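PDB 5G5Y: fructooligosaccharide ABC transporter substrate-binding protein FusA, which binds fructooligosaccharides, with a preference for tetrasaccharides and larger, and serves as the solute-binding subunit of the ABC transporter that imports them. Local coordinates for residues V336-G341 and T378-P383; M8-P13 and I62-A67. One frame throughout, in Å; residues are numbered along the deposited sequence.

Contact 1: residues V336-G341 and T378-P383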
# COMPACT_ATOMS: atom_id res chain seq x y z
N VAL A 336 -11.78 14.03 -3.72
CA VAL A 336 -11.24 14.18 -2.40
C VAL A 336 -12.31 13.79 -1.37
O VAL A 336 -12.05 12.99 -0.49
CB VAL A 336 -10.69 15.60 -2.16
CG1 VAL A 336 -10.42 15.87 -0.70
CG2 VAL A 336 -9.46 15.86 -3.03
N GLN A 337 -13.52 14.33 -1.51
CA GLN A 337 -14.59 14.01 -0.55
C GLN A 337 -14.99 12.55 -0.61
O GLN A 337 -15.15 11.88 0.44
CB GLN A 337 -15.81 14.88 -0.82
CG GLN A 337 -15.59 16.34 -0.57
CD GLN A 337 -16.79 17.15 -1.00
OE1 GLN A 337 -17.77 17.18 -0.29
NE2 GLN A 337 -16.70 17.80 -2.17
N ASN A 338 -15.12 12.00 -1.82
CA ASN A 338 -15.50 10.59 -1.94
C ASN A 338 -14.54 9.67 -1.20
O ASN A 338 -14.95 8.68 -0.58
CB ASN A 338 -15.62 10.15 -3.40
CG ASN A 338 -16.81 10.78 -4.11
OD1 ASN A 338 -17.57 11.57 -3.53
ND2 ASN A 338 -16.96 10.45 -5.39
N ASN A 339 -13.27 10.04 -1.23
CA ASN A 339 -12.21 9.26 -0.61
C ASN A 339 -12.22 9.42 0.92
O ASN A 339 -11.96 8.46 1.64
CB ASN A 339 -10.85 9.74 -1.14
CG ASN A 339 -9.71 8.74 -0.86
OD1 ASN A 339 -9.83 7.56 -1.14
ND2 ASN A 339 -8.60 9.24 -0.36
N TRP A 340 -12.43 10.64 1.40
CA TRP A 340 -12.11 10.98 2.80
C TRP A 340 -13.25 11.48 3.69
O TRP A 340 -13.10 11.42 4.92
CB TRP A 340 -10.95 11.98 2.85
CG TRP A 340 -9.59 11.40 2.67
CD1 TRP A 340 -9.11 10.23 3.22
CD2 TRP A 340 -8.49 11.99 1.97
NE1 TRP A 340 -7.78 10.04 2.85
CE2 TRP A 340 -7.37 11.11 2.11
CE3 TRP A 340 -8.33 13.16 1.23
CZ2 TRP A 340 -6.14 11.35 1.49
CZ3 TRP A 340 -7.08 13.41 0.65
CH2 TRP A 340 -6.01 12.51 0.78
N GLY A 341 -14.31 12.04 3.11
CA GLY A 341 -15.41 12.61 3.89
C GLY A 341 -15.89 13.93 3.34
O GLY A 341 -15.57 14.29 2.22
N THR A 378 -19.02 8.55 6.31
CA THR A 378 -19.25 9.71 5.41
C THR A 378 -18.60 9.63 4.02
O THR A 378 -19.06 10.30 3.11
CB THR A 378 -18.86 11.04 6.11
OG1 THR A 378 -17.46 11.11 6.40
CG2 THR A 378 -19.67 11.20 7.45
N GLU A 379 -17.52 8.86 3.88
CA GLU A 379 -16.89 8.60 2.59
C GLU A 379 -17.81 7.76 1.70
O GLU A 379 -18.74 7.10 2.19
CB GLU A 379 -15.55 7.83 2.75
CG GLU A 379 -15.74 6.35 3.05
CD GLU A 379 -14.48 5.62 3.52
OE1 GLU A 379 -13.37 5.97 3.09
OE2 GLU A 379 -14.59 4.68 4.35
N VAL A 380 -17.52 7.72 0.41
CA VAL A 380 -18.24 6.83 -0.47
C VAL A 380 -17.39 5.83 -1.23
O VAL A 380 -17.95 4.87 -1.78
CB VAL A 380 -19.17 7.59 -1.47
CG1 VAL A 380 -20.01 8.67 -0.75
CG2 VAL A 380 -18.39 8.24 -2.54
N GLY A 381 -16.08 6.03 -1.30
CA GLY A 381 -15.21 5.12 -2.05
C GLY A 381 -15.50 5.27 -3.52
O GLY A 381 -15.81 6.37 -3.99
N GLY A 382 -15.43 4.16 -4.24
CA GLY A 382 -15.67 4.16 -5.65
C GLY A 382 -14.52 4.73 -6.46
O GLY A 382 -13.42 4.98 -5.93
N PRO A 383 -14.78 4.97 -7.76
CA PRO A 383 -13.73 5.45 -8.66
C PRO A 383 -13.44 6.93 -8.41
O PRO A 383 -14.38 7.75 -8.27
CB PRO A 383 -14.34 5.22 -10.04
CG PRO A 383 -15.80 5.45 -9.83
CD PRO A 383 -16.09 4.93 -8.44
O HOH W 1 -16.00 7.84 -6.15

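Contact 2: residues M8-P13 and I62-A67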
# COMPACT_ATOMS: atom_id res chain seq x y z
N MET A 8 -24.87 -1.64 -7.56
CA MET A 8 -24.44 -2.43 -6.39
C MET A 8 -23.24 -1.70 -5.79
O MET A 8 -22.42 -1.13 -6.53
CB MET A 8 -24.03 -3.82 -6.81
CG MET A 8 -23.66 -4.77 -5.65
SD MET A 8 -22.75 -6.20 -6.23
CE MET A 8 -23.81 -6.90 -7.46
N THR A 9 -23.14 -1.69 -4.46
CA THR A 9 -22.02 -1.05 -3.80
C THR A 9 -21.59 -1.80 -2.54
O THR A 9 -22.31 -2.66 -2.05
CB THR A 9 -22.31 0.44 -3.50
OG1 THR A 9 -21.10 1.11 -3.12
CG2 THR A 9 -23.37 0.63 -2.42
N ALA A 10 -20.41 -1.44 -2.07
CA ALA A 10 -19.85 -1.92 -0.84
C ALA A 10 -19.65 -0.71 0.09
O ALA A 10 -19.14 0.35 -0.31
CB ALA A 10 -18.51 -2.60 -1.11
N SER A 11 -20.03 -0.85 1.33
CA SER A 11 -19.80 0.21 2.32
C SER A 11 -19.56 -0.38 3.69
O SER A 11 -19.82 -1.54 3.94
CB SER A 11 -20.98 1.19 2.37
OG SER A 11 -22.17 0.56 2.84
N SER A 12 -19.07 0.46 4.57
CA SER A 12 -18.82 0.07 5.97
C SER A 12 -20.16 -0.18 6.70
O SER A 12 -21.13 0.55 6.48
CB SER A 12 -18.05 1.18 6.70
OG SER A 12 -18.14 1.07 8.11
N PRO A 13 -20.19 -1.19 7.59
CA PRO A 13 -21.38 -1.38 8.46
C PRO A 13 -21.68 -0.18 9.35
O PRO A 13 -22.81 -0.04 9.79
CB PRO A 13 -21.04 -2.62 9.30
CG PRO A 13 -19.62 -2.94 9.05
CD PRO A 13 -19.11 -2.16 7.87
N ILE A 62 -21.29 -1.89 -10.86
CA ILE A 62 -20.87 -2.33 -9.53
C ILE A 62 -19.88 -1.25 -9.08
O ILE A 62 -18.83 -1.08 -9.70
CB ILE A 62 -20.22 -3.72 -9.57
CG1 ILE A 62 -21.19 -4.75 -10.15
CG2 ILE A 62 -19.74 -4.13 -8.18
CD1 ILE A 62 -20.55 -6.12 -10.41
N HIS A 63 -20.25 -0.53 -8.02
CA HIS A 63 -19.54 0.62 -7.47
C HIS A 63 -18.74 0.19 -6.25
O HIS A 63 -19.21 -0.59 -5.43
CB HIS A 63 -20.58 1.66 -7.13
CG HIS A 63 -20.08 2.85 -6.40
ND1 HIS A 63 -20.02 2.90 -5.04
CD2 HIS A 63 -19.73 4.08 -6.84
CE1 HIS A 63 -19.59 4.09 -4.65
NE2 HIS A 63 -19.43 4.84 -5.73
N ASN A 64 -17.52 0.69 -6.14
CA ASN A 64 -16.64 0.37 -5.01
C ASN A 64 -16.30 -1.11 -4.98
O ASN A 64 -16.21 -1.73 -3.94
CB ASN A 64 -17.25 0.89 -3.69
CG ASN A 64 -16.21 1.25 -2.65
OD1 ASN A 64 -15.11 1.69 -2.99
ND2 ASN A 64 -16.57 1.13 -1.38
N ASP A 65 -16.08 -1.65 -6.16
CA ASP A 65 -16.02 -3.08 -6.39
C ASP A 65 -14.78 -3.84 -5.90
O ASP A 65 -14.90 -5.03 -5.51
CB ASP A 65 -16.12 -3.33 -7.90
CG ASP A 65 -16.24 -4.83 -8.27
OD1 ASP A 65 -16.64 -5.69 -7.40
OD2 ASP A 65 -15.92 -5.13 -9.43
N GLY A 66 -13.60 -3.24 -6.03
CA GLY A 66 -12.34 -3.92 -5.65
C GLY A 66 -11.99 -5.32 -6.19
O GLY A 66 -11.29 -6.08 -5.53
N ALA A 67 -12.41 -5.68 -7.40
CA ALA A 67 -12.15 -7.03 -7.91
C ALA A 67 -10.68 -7.27 -8.28
O ALA A 67 -9.98 -6.32 -8.61
CB ALA A 67 -12.98 -7.28 -9.12

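Contact 1: residues V336-G341 and T378-P383
Asn338, near the end of helix 332-340, meets Glu379 with its backbone oxygen and Val380 with backbone and side chain. Its carbonyl oxygen takes two N-H groups from the chain that leaves helix 370-378. Val380 N reaches Asn338 O at 2.9 Å, in the carbonyl plane and on a lone pair, whereas Gly381 N, 3.0 Å from Asn338 O, sits 41° above that plane. Two successive amides thus converge on one acceptor, and the second of them, Gly381, has positive phi.

The Asn338 amide lies against Val380, whose CG2 is 3.4 Å from Asn338 CG. That methyl sits between the backbone N and the carbonyl carbon of its own residue (chi1 -47° for CG1), which brings it onto the asparagine; Ile24 of helix 23-32 also touches both side chains. Beyond the methyl, Asn338 ND2 donates to a water at 2.9 Å, and the same water donates to Gly381 O and Pro383 O, tying the turn to the helix. Gln329 OE1 and Gln334 NE2 hold the two ends of the amide as well.

Glu379, a substrate-binding residue, lays its CB 3.5 Å from Asn338 O. Its chain then runs extended past Asn339, where OE1 comes within 3.2 Å of Asn339 O. Both are acceptors, so this is no bond; Arg375 reconciles them, its NE forming a salt bridge with Glu379 OE1 and its NH2 donating to Asn339 O.

Trp340 and Arg375 also bind substrate, and Asn339 ND2 lies over one face of the Trp340 ring, toward its rim, while donating to Glu123, another such residue. With a guanidinium shared between carboxylate and helix carbonyl, the position of the Glu379 acid is probably set in advance of sugar binding.

Contact 2: residues M8-P13 and I62-A67
Met8 O takes a hydrogen bond from His63 N at 2.7 Å. This bond joins neighbouring parallel strands, 3-10 and 61-63, in the mixed sheet of one lobe of this bacterial solute-binding protein. One beta-alpha-beta crossover leads from 3-10 to 34-41 through helix 23-32, and a second returns through helix 45-55 to 61-63 on the other side of 3-10. The same carbonyl oxygen also takes a CA-H contact from Ile62.

Met8 and Ile62 lie side by side on one face of the sheet, with Met8 SD 4.1 Å from Ile62 CG2; Arg49 and Asp52 of helix 45-55 touch the methionine there.

On the other face, Thr9 and His63 run alongside each other. Thr9 OG1 stands anti to its own nitrogen (chi1 -168°), which carries the hydroxyl to the imidazole edge. There it shares a hydrogen bond with His63 ND1 at 2.8 Å, in the ring plane, which helps to hold the ring's rotation. Trp38 adds an edge-to-face contact with the imidazole.

Just after strand 61-63 ends, a side chain takes over. Asn64, with positive phi, sends its amide back across: Asn64 ND2 donates to Ala10 O at 2.9 Å, while OD1 accepts from Gly382 N, holding the amide at both ends. Ala10 O lies within 4° of the Asn64 amide plane, but ND2 stands 38° above the carbonyl plane of Ala10.

How the contacts relate
The centres of the two contacts are about 12 Å apart, on the same side of the chain's centre. Contact 2 closes before contact 1 opens along the chain: strands 3-10 and 61-63 form part of a sheet, and helix 332-340 later meets the loop after helix 370-378 beside their ends. They touch directly, Asn64 OD1 probably accepting a hydrogen bond from Gly382 N at 2.8 Å, while the His63 ring packs against the loop, CE1 near Val380 O and NE2 near Gly382 CA. Asn64 therefore bridges strand 3-10 and the 378-383 loop. Since Glu379 and Trp340 bind substrate and Lys309, near Asn64, does too, the sheet's end is joined to this part of the sugar site.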